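Local coordinates for protein listeriolysin O (Listeria monocytogenes, PDB 4CDB) that binds cholesterol-containing host membranes and, after a major conformational change, inserts into them as an oligomeric pore that lyses the cell, at residues 84-89 / 135-140; 379-384 / 428-433. One frame throughout, in Å; residues are numbered along the deposited sequence.

Contact 1 (84-89 / 135-140). With NA (sodium ion), chain M; NA (sodium ion), chain J.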
# COMPACT_ATOMS: atom_id res chain seq x y z
N SER A 84 12.73 -18.54 -1.40
CA SER A 84 11.50 -19.12 -1.91
C SER A 84 11.60 -20.63 -2.10
O SER A 84 10.60 -21.34 -2.02
CB SER A 84 11.10 -18.46 -3.23
OG SER A 84 12.05 -18.76 -4.24
N SER A 85 12.81 -21.12 -2.36
CA SER A 85 13.04 -22.54 -2.59
C SER A 85 12.76 -23.39 -1.36
O SER A 85 12.57 -24.60 -1.45
CB SER A 85 14.47 -22.77 -3.08
OG SER A 85 15.41 -22.23 -2.17
N LEU A 86 12.74 -22.75 -0.19
CA LEU A 86 12.44 -23.45 1.05
C LEU A 86 10.94 -23.68 1.19
O LEU A 86 10.49 -24.51 1.99
CB LEU A 86 12.96 -22.65 2.26
CG LEU A 86 14.45 -22.29 2.23
CD1 LEU A 86 14.86 -21.63 3.53
CD2 LEU A 86 15.30 -23.52 1.96
N THR A 87 10.16 -22.96 0.39
CA THR A 87 8.71 -23.08 0.41
C THR A 87 8.22 -24.09 -0.62
O THR A 87 8.35 -23.87 -1.83
CB THR A 87 8.04 -21.73 0.13
OG1 THR A 87 8.37 -20.80 1.17
CG2 THR A 87 6.53 -21.88 0.05
N TYR A 88 7.67 -25.20 -0.14
CA TYR A 88 7.14 -26.25 -1.01
C TYR A 88 5.96 -26.95 -0.33
O TYR A 88 5.91 -27.05 0.89
CB TYR A 88 8.24 -27.25 -1.38
CG TYR A 88 8.83 -28.00 -0.21
CD1 TYR A 88 9.88 -27.46 0.52
CD2 TYR A 88 8.34 -29.24 0.16
CE1 TYR A 88 10.42 -28.14 1.59
CE2 TYR A 88 8.87 -29.93 1.23
CZ TYR A 88 9.92 -29.38 1.94
OH TYR A 88 10.45 -30.06 3.01
N PRO A 89 5.00 -27.44 -1.14
CA PRO A 89 3.79 -28.09 -0.62
C PRO A 89 4.11 -29.32 0.22
O PRO A 89 4.94 -30.14 -0.18
CB PRO A 89 3.06 -28.53 -1.90
CG PRO A 89 3.58 -27.65 -2.97
CD PRO A 89 5.01 -27.39 -2.61
N ALA A 135 8.20 -37.53 0.81
CA ALA A 135 7.96 -36.10 0.62
C ALA A 135 9.11 -35.20 1.07
O ALA A 135 8.94 -34.37 1.97
CB ALA A 135 6.67 -35.70 1.30
N THR A 136 10.27 -35.34 0.44
CA THR A 136 11.37 -34.41 0.67
C THR A 136 11.18 -33.19 -0.23
O THR A 136 10.29 -33.18 -1.08
CB THR A 136 12.73 -35.04 0.36
OG1 THR A 136 12.75 -35.50 -1.00
CG2 THR A 136 13.00 -36.22 1.30
N LYS A 137 12.00 -32.17 -0.04
CA LYS A 137 11.94 -30.97 -0.87
C LYS A 137 12.20 -31.30 -2.33
O LYS A 137 11.48 -30.83 -3.22
CB LYS A 137 12.94 -29.92 -0.39
CG LYS A 137 12.93 -28.63 -1.20
CD LYS A 137 14.22 -27.84 -1.02
CE LYS A 137 14.50 -27.55 0.44
NZ LYS A 137 15.80 -26.86 0.63
N SER A 138 13.22 -32.11 -2.58
CA SER A 138 13.60 -32.49 -3.94
C SER A 138 12.50 -33.29 -4.63
O SER A 138 12.18 -33.04 -5.79
CB SER A 138 14.90 -33.30 -3.93
OG SER A 138 15.96 -32.54 -3.36
N ASN A 139 11.93 -34.25 -3.91
CA ASN A 139 10.89 -35.10 -4.48
C ASN A 139 9.59 -34.36 -4.75
O ASN A 139 8.93 -34.61 -5.76
CB ASN A 139 10.64 -36.32 -3.58
CG ASN A 139 11.78 -37.32 -3.62
OD1 ASN A 139 12.50 -37.42 -4.61
ND2 ASN A 139 11.96 -38.06 -2.53
N VAL A 140 9.21 -33.46 -3.85
CA VAL A 140 8.00 -32.67 -4.04
C VAL A 140 8.13 -31.73 -5.23
O VAL A 140 7.24 -31.66 -6.08
CB VAL A 140 7.63 -31.87 -2.76
CG1 VAL A 140 6.64 -30.77 -3.08
CG2 VAL A 140 7.06 -32.81 -1.70
NA NA M . 10.02 -32.45 3.84
NA NA J . 11.20 -25.44 -3.47
O HOH W 1 9.34 -31.57 6.58
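Lys-137, in the first turn of helix 137-152, lies over one face of the Tyr-88 ring: its CA sits 3.8 Å from the ring centroid and only 13° off the ring normal, a CH-pi contact made by the backbone carbon itself. Lys-137 CB comes 3.7 Å from Tyr-88 CE1, and a chi1 of -180°, with CG anti to the backbone N, carries CG on beside CD1 and CE1 of the ring. The phenol oxygen points to a sodium ion lying in the plane of the ring, at its edge. This ion is held by Tyr-88 OH at 2.6 Å, by Ala-135 O at 2.9 Å and by a water, so one metal ties the loop to the helix start where no direct hydrogen bond joins them. Thr-136 OG1 caps that start, accepting from Asn-139 N.

Packing is tightest at Val-140, whose CG1 meets Pro-89 O at 3.4 Å and Pro-89 CD at 3.8 Å, with Tyr-88 CD2 also beside it. Toward solvent the contact thins: the lysine chain bends at chi3 and its CD passes Ser-85 O. Lys-137 NZ ends 3.6 Å from Leu-86 CD2, on an exposed residue. Ser-85 O binds a second sodium ion.

Deeper in, Pro-89 and Val-140 both rest on Leu-116 of strand 114-118, and Pro-89 also touches strands 207-222 and 252-260, so the helix start and the loop before strand 92-94 pack together against the large antiparallel sheet.

Contact 2 (379-384 / 428-433)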
# COMPACT_ATOMS: atom_id res chain seq x y z
N GLY A 379 -0.10 34.90 -2.91
CA GLY A 379 -0.85 35.65 -3.90
C GLY A 379 -0.64 37.15 -3.81
O GLY A 379 -0.14 37.66 -2.80
N LYS A 380 -1.01 37.85 -4.87
CA LYS A 380 -0.84 39.30 -4.93
C LYS A 380 -2.16 39.99 -5.22
O LYS A 380 -3.01 39.46 -5.95
CB LYS A 380 0.19 39.68 -5.99
CG LYS A 380 1.59 39.14 -5.74
CD LYS A 380 2.53 39.48 -6.89
CE LYS A 380 2.60 40.98 -7.12
NZ LYS A 380 3.52 41.33 -8.23
N ILE A 381 -2.35 41.17 -4.63
CA ILE A 381 -3.46 42.04 -5.01
C ILE A 381 -2.90 43.26 -5.72
O ILE A 381 -2.16 44.05 -5.13
CB ILE A 381 -4.29 42.48 -3.79
CG1 ILE A 381 -4.83 41.26 -3.05
CG2 ILE A 381 -5.44 43.37 -4.23
CD1 ILE A 381 -5.74 41.62 -1.90
N ASN A 382 -3.24 43.40 -7.00
CA ASN A 382 -2.70 44.47 -7.82
C ASN A 382 -3.69 45.63 -7.96
O ASN A 382 -4.78 45.46 -8.52
CB ASN A 382 -2.29 43.93 -9.19
CG ASN A 382 -1.37 42.74 -9.09
OD1 ASN A 382 -0.37 42.77 -8.36
ND2 ASN A 382 -1.70 41.67 -9.81
N ILE A 383 -3.31 46.79 -7.44
CA ILE A 383 -4.19 47.96 -7.46
C ILE A 383 -3.81 48.91 -8.59
O ILE A 383 -2.64 49.26 -8.75
CB ILE A 383 -4.11 48.75 -6.13
CG1 ILE A 383 -4.41 47.83 -4.95
CG2 ILE A 383 -5.07 49.93 -6.15
CD1 ILE A 383 -5.78 47.22 -4.99
N ASP A 384 -4.81 49.33 -9.36
CA ASP A 384 -4.59 50.32 -10.41
C ASP A 384 -5.65 51.41 -10.35
O ASP A 384 -6.84 51.16 -10.57
CB ASP A 384 -4.60 49.65 -11.79
CG ASP A 384 -4.11 50.58 -12.88
OD1 ASP A 384 -4.87 51.48 -13.29
OD2 ASP A 384 -2.96 50.41 -13.34
N SER A 428 0.08 49.79 -7.12
CA SER A 428 0.74 49.13 -5.99
C SER A 428 0.31 47.67 -5.92
O SER A 428 -0.76 47.31 -6.39
CB SER A 428 0.42 49.85 -4.68
OG SER A 428 1.17 49.30 -3.61
N SER A 429 1.16 46.84 -5.32
CA SER A 429 0.85 45.42 -5.16
C SER A 429 0.93 44.98 -3.71
O SER A 429 1.94 45.23 -3.03
CB SER A 429 1.78 44.56 -6.02
OG SER A 429 1.48 44.69 -7.40
N ILE A 430 -0.12 44.34 -3.23
CA ILE A 430 -0.13 43.80 -1.87
C ILE A 430 0.28 42.33 -1.91
O ILE A 430 -0.33 41.52 -2.61
CB ILE A 430 -1.53 43.91 -1.24
CG1 ILE A 430 -2.05 45.34 -1.36
CG2 ILE A 430 -1.48 43.46 0.21
CD1 ILE A 430 -3.46 45.51 -0.85
N TYR A 431 1.31 41.98 -1.15
CA TYR A 431 1.83 40.61 -1.14
C TYR A 431 1.21 39.79 -0.02
O TYR A 431 1.51 40.01 1.16
CB TYR A 431 3.36 40.61 -1.05
CG TYR A 431 4.04 41.13 -2.30
CD1 TYR A 431 4.16 42.50 -2.54
CD2 TYR A 431 4.57 40.26 -3.24
CE1 TYR A 431 4.78 42.97 -3.68
CE2 TYR A 431 5.19 40.73 -4.38
CZ TYR A 431 5.29 42.09 -4.60
OH TYR A 431 5.91 42.55 -5.73
N LEU A 432 0.35 38.85 -0.39
CA LEU A 432 -0.35 38.02 0.58
C LEU A 432 0.33 36.66 0.74
O LEU A 432 0.60 35.97 -0.25
CB LEU A 432 -1.81 37.82 0.18
CG LEU A 432 -2.64 39.09 -0.00
CD1 LEU A 432 -4.07 38.74 -0.39
CD2 LEU A 432 -2.63 39.92 1.27
N PRO A 433 0.61 36.27 1.99
CA PRO A 433 1.17 34.94 2.29
C PRO A 433 0.13 33.85 2.06
O PRO A 433 -1.06 34.16 1.92
CB PRO A 433 1.53 35.04 3.77
CG PRO A 433 0.59 36.07 4.32
CD PRO A 433 0.41 37.07 3.21
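Strands 379-384 and 428-432 run antiparallel, their axes 4.5 Å apart at closest approach and their directions 162° apart. Gly-379 with Leu-432, Ile-381 with Ile-430 and Ile-383 with Ser-428 are hydrogen-bonded pairs, each joined by two backbone bonds; the non-hydrogen-bonded pairs Lys-380 with Tyr-431 and Asn-382 with Ser-429 alternate with them. The bond from Leu-432 N to Gly-379 O is short, 2.7 Å, and that from Ser-428 N to Ile-383 O longer, 3.2 Å. Lys-380 CA adds a CA-H...O contact of 3.3 Å to Ile-430 O.

On the face carrying Lys-380, Asn-382, Ser-429 and Tyr-431, Ser-429 OG donates to Asn-382 OD1 at 2.8 Å, approaching 20° out of the amide plane. Asn-382 ND2 hydrogen-bonds to OD1 of Asn-468 and of Asn-470, which fixes the amide's rotation. Lys-380 runs alongside Tyr-431, the two pointing the same way; a bend at chi3 (58°) brings Lys-380 CE to 3.8 Å from Tyr-431 CE2, and CE also touches Ser-429 CB. The other face is mostly apolar, with Ser-428 at one end: Ile-381 CB and Ile-430 CB meet at 4.0 Å, and Ile-381 CD1 packs diagonally on Leu-432 CD1.

Ile-381, Ile-383, Ile-430 and Leu-432 are buried in the C-terminal beta sandwich, the membrane-recognising domain of cholesterol-dependent cytolysins, which also carries the undecapeptide. Ile-383 and Leu-432 touch strand 391-402 of the four-stranded sheet. Strand 362-385 lies between antiparallel 426-432 and parallel 468-475, the latter through backbone hydrogen bonds such as those of Asn-382 with Arg-469 and Ile-471.

How the contacts relate
Contact 1 and contact 2 lie on opposite sides of the centre of this elongated chain, their centres 72 Å apart and their nearest atoms about 54 Å apart. They follow one another in sequence: 84-89 and 135-140 have met before 379-384 begins. Contact 1 belongs to the thiol-activated cytolysin region and is marked by sodium ions; contact 2 belongs to the beta-sandwich region, which also holds the conserved undecapeptide and the cholesterol-binding pair Thr-477 and Leu-478. Bound tris(hydroxyethyl)aminomethane lies about 12 Å from the side chain of Ile-383 in contact 2. The cholesterol-recognising elements thus share the region of contact 2, while contact 1 lies far from it.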